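Phenolpthiocerol synthesis type-I polyketide synthase ppsA (Mycobacterium bovis, PDB 7AKC) probably extends activated long-chain acyl starters during phthiocerol lipid synthesis, using its acyltransferase domain, the piece in this structure, to select and load the extender unit. Local coordinates at residues 243-248 against 264-269; 110-115 against 211-216; 176-181 against 269-274. All coordinates share one frame; numbering follows the deposited sequence.

Contact 1: residues 243-248 against 264-269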
loop_
_atom_site.group_PDB
_atom_site.type_symbol
_atom_site.label_atom_id
_atom_site.label_comp_id
_atom_site.label_asym_id
_atom_site.label_seq_id
_atom_site.Cartn_x
_atom_site.Cartn_y
_atom_site.Cartn_z
ATOM N N SER A 243 9.909 -1.952 -3.023
ATOM C CA SER A 243 8.611 -2.640 -3.029
ATOM C C SER A 243 8.168 -2.935 -1.600
ATOM O O SER A 243 8.986 -3.228 -0.738
ATOM C CB SER A 243 8.748 -3.964 -3.771
ATOM O OG SER A 243 7.530 -4.686 -3.801
ATOM N N THR A 244 6.868 -2.915 -1.367
ATOM C CA THR A 244 6.292 -3.317 -0.092
ATOM C C THR A 244 5.717 -4.752 -0.200
ATOM O O THR A 244 5.087 -5.254 0.757
ATOM C CB THR A 244 5.187 -2.323 0.311
ATOM O OG1 THR A 244 4.163 -2.245 -0.715
ATOM C CG2 THR A 244 5.758 -0.914 0.664
ATOM N N THR A 245 5.933 -5.433 -1.314
ATOM C CA THR A 245 5.405 -6.756 -1.550
ATOM C C THR A 245 6.068 -7.891 -0.774
ATOM O O THR A 245 5.362 -8.827 -0.314
ATOM C CB THR A 245 5.436 -7.047 -3.054
ATOM O OG1 THR A 245 4.542 -6.120 -3.699
ATOM C CG2 THR A 245 5.022 -8.490 -3.387
ATOM N N TYR A 246 7.393 -7.814 -0.657
ATOM C CA TYR A 246 8.174 -8.915 -0.056
ATOM C C TYR A 246 8.791 -8.553 1.295
ATOM O O TYR A 246 9.196 -7.414 1.505
ATOM C CB TYR A 246 9.284 -9.333 -1.024
ATOM C CG TYR A 246 8.827 -9.567 -2.437
ATOM C CD1 TYR A 246 8.290 -10.786 -2.811
ATOM C CD2 TYR A 246 8.933 -8.578 -3.398
ATOM C CE1 TYR A 246 7.866 -11.016 -4.106
ATOM C CE2 TYR A 246 8.508 -8.792 -4.695
ATOM C CZ TYR A 246 7.973 -10.015 -5.051
ATOM O OH TYR A 246 7.552 -10.243 -6.325
ATOM N N ALA A 247 8.872 -9.552 2.171
ATOM C CA ALA A 247 9.526 -9.347 3.467
ATOM C C ALA A 247 11.019 -9.066 3.256
ATOM O O ALA A 247 11.615 -8.354 4.049
ATOM C CB ALA A 247 9.363 -10.587 4.359
ATOM N N ASP A 248 11.605 -9.667 2.219
ATOM C CA ASP A 248 13.035 -9.437 1.899
ATOM C C ASP A 248 13.093 -8.265 0.934
ATOM O O ASP A 248 12.660 -8.424 -0.196
ATOM C CB ASP A 248 13.706 -10.703 1.358
ATOM C CG ASP A 248 15.179 -10.553 1.000
ATOM O OD1 ASP A 248 15.773 -9.518 1.338
ATOM O OD2 ASP A 248 15.718 -11.485 0.388
ATOM N N MET A 264 -0.997 -8.472 -4.442
ATOM C CA MET A 264 -2.407 -8.366 -3.976
ATOM C C MET A 264 -2.690 -9.313 -2.796
ATOM O O MET A 264 -3.611 -9.015 -2.048
ATOM C CB MET A 264 -3.375 -8.650 -5.134
ATOM C CG MET A 264 -3.496 -10.099 -5.503
ATOM S SD MET A 264 -4.450 -10.325 -7.012
ATOM C CE MET A 264 -5.867 -9.292 -6.662
ATOM N N ARG A 265 -1.923 -10.388 -2.636
ATOM C CA ARG A 265 -2.170 -11.384 -1.555
ATOM C C ARG A 265 -1.239 -11.133 -0.369
ATOM O O ARG A 265 -1.708 -11.208 0.766
ATOM C CB ARG A 265 -1.931 -12.799 -2.087
ATOM C CG ARG A 265 -1.877 -13.894 -1.036
ATOM C CD ARG A 265 -3.154 -13.961 -0.233
ATOM N NE ARG A 265 -3.061 -14.964 0.811
ATOM C CZ ARG A 265 -2.650 -14.732 2.048
ATOM N NH1 ARG A 265 -2.294 -13.516 2.420
ATOM N NH2 ARG A 265 -2.603 -15.725 2.912
ATOM N N ASN A 266 0.042 -10.860 -0.637
ATOM C CA ASN A 266 0.994 -10.728 0.457
ATOM C C ASN A 266 0.654 -9.577 1.380
ATOM O O ASN A 266 0.064 -8.584 0.940
ATOM C CB ASN A 266 2.396 -10.457 -0.113
ATOM C CG ASN A 266 3.152 -11.690 -0.518
ATOM O OD1 ASN A 266 2.611 -12.798 -0.582
ATOM N ND2 ASN A 266 4.418 -11.503 -0.867
ATOM N N PRO A 267 1.110 -9.639 2.642
ATOM C CA PRO A 267 1.027 -8.448 3.495
ATOM C C PRO A 267 1.787 -7.269 2.845
ATOM O O PRO A 267 2.639 -7.439 1.949
ATOM C CB PRO A 267 1.779 -8.849 4.782
ATOM C CG PRO A 267 2.080 -10.245 4.677
ATOM C CD PRO A 267 1.846 -10.738 3.278
ATOM N N VAL A 268 1.442 -6.069 3.267
ATOM C CA VAL A 268 2.076 -4.829 2.749
ATOM C C VAL A 268 3.184 -4.447 3.741
ATOM O O VAL A 268 2.879 -4.088 4.898
ATOM C CB VAL A 268 1.043 -3.702 2.690
ATOM C CG1 VAL A 268 1.721 -2.395 2.250
ATOM C CG2 VAL A 268 -0.137 -4.069 1.778
ATOM N N HIS A 269 4.448 -4.574 3.319
ATOM C CA HIS A 269 5.615 -4.341 4.185
ATOM C C HIS A 269 5.970 -2.862 4.211
ATOM O O HIS A 269 7.043 -2.456 3.778
ATOM C CB HIS A 269 6.799 -5.264 3.730
ATOM C CG HIS A 269 6.450 -6.724 3.789
ATOM N ND1 HIS A 269 5.784 -7.369 2.750
ATOM C CD2 HIS A 269 6.564 -7.590 4.834
ATOM C CE1 HIS A 269 5.571 -8.615 3.170
ATOM N NE2 HIS A 269 6.057 -8.805 4.402
#

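Contact 2: residues 110-115 against 211-216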
loop_
_atom_site.group_PDB
_atom_site.type_symbol
_atom_site.label_atom_id
_atom_site.label_comp_id
_atom_site.label_asym_id
_atom_site.label_seq_id
_atom_site.Cartn_x
_atom_site.Cartn_y
_atom_site.Cartn_z
ATOM N N GLY A 110 5.295 2.410 -2.895
ATOM C CA GLY A 110 3.865 2.214 -3.103
ATOM C C GLY A 110 3.350 1.304 -2.005
ATOM O O GLY A 110 3.923 0.247 -1.756
ATOM N N HIS A 111 2.248 1.698 -1.372
ATOM C CA HIS A 111 1.556 1.007 -0.290
ATOM C C HIS A 111 0.350 0.279 -0.891
ATOM O O HIS A 111 -0.490 0.900 -1.558
ATOM C CB HIS A 111 1.113 2.067 0.717
ATOM C CG HIS A 111 0.178 1.627 1.790
ATOM N ND1 HIS A 111 -1.199 1.528 1.554
ATOM C CD2 HIS A 111 0.409 1.424 3.108
ATOM C CE1 HIS A 111 -1.739 1.206 2.724
ATOM N NE2 HIS A 111 -0.807 1.115 3.683
ATOM N N SER A 112 0.270 -1.051 -0.681
ATOM C CA SER A 112 -0.833 -1.862 -1.154
ATOM C C SER A 112 -1.076 -1.663 -2.687
ATOM O O SER A 112 -0.120 -1.678 -3.460
ATOM C CB SER A 112 -2.074 -1.607 -0.276
ATOM O OG SER A 112 -3.222 -2.338 -0.701
ATOM N N MET A 113 -2.303 -1.389 -3.109
ATOM C CA MET A 113 -2.631 -1.142 -4.510
ATOM C C MET A 113 -1.855 0.050 -5.122
ATOM O O MET A 113 -1.734 0.141 -6.337
ATOM C CB MET A 113 -4.149 -0.984 -4.670
ATOM C CG MET A 113 -4.960 -2.069 -3.970
ATOM S SD MET A 113 -4.925 -3.658 -4.832
ATOM C CE MET A 113 -3.604 -4.552 -3.864
ATOM N N GLY A 114 -1.257 0.891 -4.281
ATOM C CA GLY A 114 -0.458 2.038 -4.689
ATOM C C GLY A 114 0.868 1.690 -5.342
ATOM O O GLY A 114 1.504 2.559 -5.944
ATOM N N GLU A 115 1.330 0.429 -5.189
ATOM C CA GLU A 115 2.598 -0.005 -5.793
ATOM C C GLU A 115 2.511 0.020 -7.332
ATOM O O GLU A 115 3.531 0.207 -7.986
ATOM C CB GLU A 115 3.026 -1.387 -5.259
ATOM C CG GLU A 115 4.368 -1.833 -5.811
ATOM C CD GLU A 115 5.100 -2.725 -4.831
ATOM O OE1 GLU A 115 5.397 -3.878 -5.208
ATOM O OE2 GLU A 115 5.390 -2.272 -3.701
ATOM N N VAL A 211 -12.943 -3.667 -1.574
ATOM C CA VAL A 211 -12.573 -5.110 -1.538
ATOM C C VAL A 211 -11.287 -5.190 -0.714
ATOM O O VAL A 211 -10.372 -4.433 -0.982
ATOM C CB VAL A 211 -12.334 -5.721 -2.929
ATOM C CG1 VAL A 211 -11.820 -7.150 -2.838
ATOM C CG2 VAL A 211 -13.559 -5.664 -3.818
ATOM N N ALA A 212 -11.253 -6.089 0.254
ATOM C CA ALA A 212 -10.066 -6.215 1.122
ATOM C C ALA A 212 -9.029 -7.109 0.462
ATOM O O ALA A 212 -9.285 -8.282 0.252
ATOM C CB ALA A 212 -10.456 -6.725 2.474
ATOM N N PRO A 213 -7.841 -6.574 0.138
ATOM C CA PRO A 213 -6.790 -7.397 -0.371
ATOM C C PRO A 213 -5.917 -7.893 0.796
ATOM O O PRO A 213 -6.317 -7.762 1.916
ATOM C CB PRO A 213 -6.075 -6.419 -1.317
ATOM C CG PRO A 213 -6.519 -5.019 -0.933
ATOM C CD PRO A 213 -7.454 -5.173 0.243
ATOM N N HIS A 214 -4.773 -8.498 0.496
ATOM C CA HIS A 214 -3.790 -8.901 1.540
ATOM C C HIS A 214 -4.372 -9.922 2.515
ATOM O O HIS A 214 -4.067 -9.830 3.702
ATOM C CB HIS A 214 -3.132 -7.677 2.170
ATOM C CG HIS A 214 -2.845 -6.641 1.150
ATOM N ND1 HIS A 214 -2.018 -6.882 0.086
ATOM C CD2 HIS A 214 -3.331 -5.400 0.984
ATOM C CE1 HIS A 214 -1.973 -5.822 -0.680
ATOM N NE2 HIS A 214 -2.772 -4.916 -0.157
ATOM N N ASN A 215 -5.128 -10.873 1.980
ATOM C CA ASN A 215 -5.740 -11.932 2.819
ATOM C C ASN A 215 -6.051 -13.135 1.920
ATOM O O ASN A 215 -6.031 -12.967 0.708
ATOM C CB ASN A 215 -6.907 -11.376 3.642
ATOM C CG ASN A 215 -8.129 -11.082 2.805
ATOM O OD1 ASN A 215 -8.958 -11.954 2.595
ATOM N ND2 ASN A 215 -8.246 -9.857 2.333
ATOM N N PRO A 216 -6.321 -14.337 2.474
ATOM C CA PRO A 216 -6.542 -15.537 1.664
ATOM C C PRO A 216 -7.639 -15.490 0.591
ATOM O O PRO A 216 -7.630 -16.307 -0.272
ATOM C CB PRO A 216 -6.884 -16.604 2.714
ATOM C CG PRO A 216 -6.142 -16.158 3.933
ATOM C CD PRO A 216 -6.314 -14.660 3.902
#

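Contact 3: residues 176-181 against 269-274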
loop_
_atom_site.group_PDB
_atom_site.type_symbol
_atom_site.label_atom_id
_atom_site.label_comp_id
_atom_site.label_asym_id
_atom_site.label_seq_id
_atom_site.Cartn_x
_atom_site.Cartn_y
_atom_site.Cartn_z
ATOM N N ASN A 176 1.883 -1.189 9.375
ATOM C CA ASN A 176 1.849 0.280 9.324
ATOM C C ASN A 176 3.052 0.923 9.940
ATOM O O ASN A 176 3.720 1.742 9.338
ATOM C CB ASN A 176 0.568 0.830 9.972
ATOM C CG ASN A 176 -0.443 1.237 8.969
ATOM O OD1 ASN A 176 -0.454 0.755 7.847
ATOM N ND2 ASN A 176 -1.354 2.113 9.355
ATOM N N SER A 177 3.297 0.564 11.200
ATOM C CA SER A 177 4.363 1.118 11.996
ATOM C C SER A 177 4.517 0.156 13.199
ATOM O O SER A 177 3.776 -0.837 13.316
ATOM C CB SER A 177 3.992 2.546 12.415
ATOM O OG SER A 177 2.916 2.527 13.350
ATOM N N PRO A 178 5.526 0.350 14.034
ATOM C CA PRO A 178 5.784 -0.624 15.103
ATOM C C PRO A 178 4.614 -0.950 16.007
ATOM O O PRO A 178 4.485 -2.090 16.399
ATOM C CB PRO A 178 6.945 0.005 15.885
ATOM C CG PRO A 178 7.675 0.796 14.805
ATOM C CD PRO A 178 6.573 1.394 13.979
ATOM N N ARG A 179 3.759 0.023 16.309
ATOM C CA ARG A 179 2.643 -0.173 17.233
ATOM C C ARG A 179 1.271 -0.146 16.550
ATOM O O ARG A 179 0.265 0.003 17.242
ATOM C CB ARG A 179 2.679 0.922 18.310
ATOM C CG ARG A 179 4.002 0.973 19.035
ATOM C CD ARG A 179 3.982 -0.055 20.148
ATOM N N GLN A 180 1.238 -0.205 15.213
ATOM C CA GLN A 180 -0.019 -0.152 14.465
ATOM C C GLN A 180 0.033 -1.208 13.388
ATOM O O GLN A 180 0.903 -1.148 12.504
ATOM C CB GLN A 180 -0.120 1.177 13.723
ATOM C CG GLN A 180 -0.511 2.378 14.535
ATOM C CD GLN A 180 -1.302 3.290 13.627
ATOM O OE1 GLN A 180 -0.976 3.495 12.420
ATOM N NE2 GLN A 180 -2.370 3.827 14.168
ATOM N N THR A 181 -0.968 -2.101 13.376
ATOM C CA THR A 181 -0.975 -3.179 12.401
ATOM C C THR A 181 -2.378 -3.346 11.849
ATOM O O THR A 181 -3.338 -3.260 12.613
ATOM C CB THR A 181 -0.538 -4.483 13.151
ATOM O OG1 THR A 181 0.721 -4.246 13.800
ATOM C CG2 THR A 181 -0.356 -5.666 12.192
ATOM N N HIS A 269 4.448 -4.574 3.319
ATOM C CA HIS A 269 5.615 -4.341 4.185
ATOM C C HIS A 269 5.970 -2.862 4.211
ATOM O O HIS A 269 7.043 -2.456 3.778
ATOM C CB HIS A 269 6.799 -5.264 3.730
ATOM C CG HIS A 269 6.450 -6.724 3.789
ATOM N ND1 HIS A 269 5.784 -7.369 2.750
ATOM C CD2 HIS A 269 6.564 -7.590 4.834
ATOM C CE1 HIS A 269 5.571 -8.615 3.170
ATOM N NE2 HIS A 269 6.057 -8.805 4.402
ATOM N N PHE A 270 5.003 -2.025 4.613
ATOM C CA PHE A 270 5.149 -0.570 4.553
ATOM C C PHE A 270 6.152 -0.050 5.532
ATOM O O PHE A 270 7.088 0.673 5.150
ATOM C CB PHE A 270 3.771 0.083 4.766
ATOM C CG PHE A 270 3.802 1.580 4.578
ATOM C CD1 PHE A 270 4.076 2.137 3.333
ATOM C CD2 PHE A 270 3.567 2.430 5.642
ATOM C CE1 PHE A 270 4.106 3.511 3.156
ATOM C CE2 PHE A 270 3.669 3.810 5.484
ATOM C CZ PHE A 270 3.926 4.351 4.234
ATOM N N GLN A 271 6.006 -0.430 6.842
ATOM C CA GLN A 271 7.003 -0.003 7.824
ATOM C C GLN A 271 8.464 -0.356 7.388
ATOM O O GLN A 271 9.375 0.456 7.485
ATOM C CB GLN A 271 6.674 -0.711 9.137
ATOM C CG GLN A 271 7.760 -0.483 10.187
ATOM C CD GLN A 271 7.516 -1.299 11.420
ATOM O OE1 GLN A 271 6.387 -1.607 11.783
ATOM N NE2 GLN A 271 8.607 -1.676 12.083
ATOM N N GLN A 272 8.646 -1.567 6.887
ATOM C CA GLN A 272 9.960 -2.054 6.487
ATOM C C GLN A 272 10.506 -1.247 5.329
ATOM O O GLN A 272 11.695 -0.937 5.336
ATOM C CB GLN A 272 9.893 -3.554 6.101
ATOM C CG GLN A 272 9.457 -4.515 7.240
ATOM C CD GLN A 272 7.949 -4.673 7.382
ATOM O OE1 GLN A 272 7.144 -3.931 6.829
ATOM N NE2 GLN A 272 7.548 -5.696 8.111
ATOM N N ALA A 273 9.658 -0.894 4.328
ATOM C CA ALA A 273 10.139 -0.086 3.204
ATOM C C ALA A 273 10.495 1.341 3.656
ATOM O O ALA A 273 11.540 1.862 3.292
ATOM C CB ALA A 273 9.083 -0.044 2.091
ATOM N N ILE A 274 9.638 1.978 4.473
ATOM C CA ILE A 274 9.923 3.329 4.980
ATOM C C ILE A 274 11.237 3.320 5.810
ATOM O O ILE A 274 12.082 4.193 5.641
ATOM C CB ILE A 274 8.729 3.790 5.872
ATOM C CG1 ILE A 274 7.446 4.027 5.033
ATOM C CG2 ILE A 274 9.078 5.060 6.691
ATOM C CD1 ILE A 274 7.594 5.189 3.925
#

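Contact 1: residues 243-248 against 264-269
The two backbones draw closest where Thr244 meets His269, their CA atoms 4.4 Å apart, and His269 N donates to Thr244 O at 2.7 Å and an almost straight 173°. His269 is the N-cap residue of helix 270-278. Segment 264-269 runs from the last residues of helix 257-265 through the connection to that next helix; it carries the Pro267-Val268-His269 run that, with Phe270, recalls the Pro-Val-x-Phe sequence of acyltransferase domains. The contact thus ties this connection to the loop that leaves strand 240-242, an outermost strand of the parallel sheet.

One carbonyl takes two donors from the same residue. His269 N lies in the plane of the Thr244 carbonyl, on a lone pair, whereas His269 ND1 comes from above that plane, 3.0 Å from Thr244 O and bent to 147°. The torsion that sets CG beside the backbone N (chi1 -59°) brings ND1 round to the same acceptor, which should fix the rotation of the imidazole. Its face is then laid against the 246-247 peptide: Ala247 N sits 3.5 Å above the ring centre, with Tyr246 C nearer the rim.

A second clasp lies further along. Asn266 reaches across Thr245 at about a right angle and gives ND2 to Thr245 O at 2.9 Å, the acceptor lying in the amide plane although the donor stands above the carbonyl plane. Thr244 and Val268 run side by side; the Thr244 hydroxyl bonds to Gly110 O at the end of strand 107-110, and the same OG1 rests 3.8 Å from Val268 CG1.

Contact 2: residues 110-115 against 211-216
His214, Met113 and Ser112 make most of this buried contact, and its centre is the short bond between Ser112 OG and His214 NE2, 2.7 Å long. The hydroxyl approaches at the edge of the imidazole, in the ring plane. Either partner could be the donor. Ser112 holds its OG anti to the backbone N (chi1 178°), which directs the oxygen at the histidine; CB lies 3.4 Å from His214 NE2. The other ring nitrogen of His214, ND1, is hydrogen-bonded to Asn266 O, so the imidazole is gripped at both nitrogens, which limits its freedom to turn.

Ser112 occupies the sharp turn between strand 107-110 and helix 115-121, with phi 53° and psi -129°, a strained backbone consistent with a nucleophile elbow. The sequence Gly-His-Ser-Met-Gly fits the GxSxG pattern, and the pair is consistent with the serine-histidine dyad of other acyltransferases, in which the serine receives the acyl group. Gly110 and Gly114, having no side chains, allow the turn to close tightly, and Gly114 N bonds back to His111 O at 2.8 Å.

Met113 flanks the pair. Bends at chi2 and chi3 bring the terminal methyl to the 213-214 side chains: CE lies 3.8 Å from His214 CE1, oblique to the ring, and 4.0 Å from Pro213 CB. Pro213 in turn sets its CB over one face of the His214 ring, offset toward the rim. Behind the histidine, Asn215 ND2 donates to Ala212 O at 2.8 Å and to Pro213 O at 2.9 Å, standing well above both carbonyl planes and drawing the 212-215 backbone together.

Contact 3: residues 176-181 against 269-274
The hairpin of strands 171-177 and 180-184, the first of them an outermost strand of the antiparallel sheet, rests on the first turn of helix 270-278, where Gln271 and Phe270 meet Asn176, Ser177 and Pro178. By CA position Ser177 and Gln271 lie nearest, 5.1 Å apart. Gln271 reaches out with CG anti to the backbone N (chi1 173°) and stays extended beyond it. Its CB packs 3.8 Å from Asn176 O, and its amide carbon CD comes to 3.8 Å from Pro178 CD, the two side chains crossing obliquely.

The hairpin end that receives this side chain is shaped by a classic beta bulge, in which Asn176 and Ser177 both face Gln180. Ser177 N bonds to Gln180 O at 3.2 Å, while Asn176 N reaches the same oxygen only weakly. A type I turn from Ser177 to Gln180 completes the bend, closed by Gln180 N to Ser177 O.

Phe270 meets the same Asn176 O with its ring edge: the oxygen lies near the ring plane, 3.8 Å from CD2. One ring face takes Ile274 CG1, one helical turn on, and the ring also meets His111 edge-to-face. Helix 298-308 adjoins the tip, where Thr304 touches both Ser177 and Gln271 and Ser307 touches Pro178.

Followed from the N terminus, the first of the segments is 110-115, which leaves strand 107-110 through the elbow. The chain then builds the antiparallel sheet, including 176-181, before 211-216 returns to the elbow and closes contact 2. Contact 1 comes wholly afterwards, a short closure from 243-248 to 264-269. The span of contact 3, from 176 to 274, contains contact 1 entirely and crosses that of contact 2. Segment 264-269 is the common thread: His269 belongs to contacts 1 and 3, while Val268 packs on His214 of contact 2. Together they bind the parallel-sheet part of the domain, the small antiparallel sheet and two successive helices around the elbow.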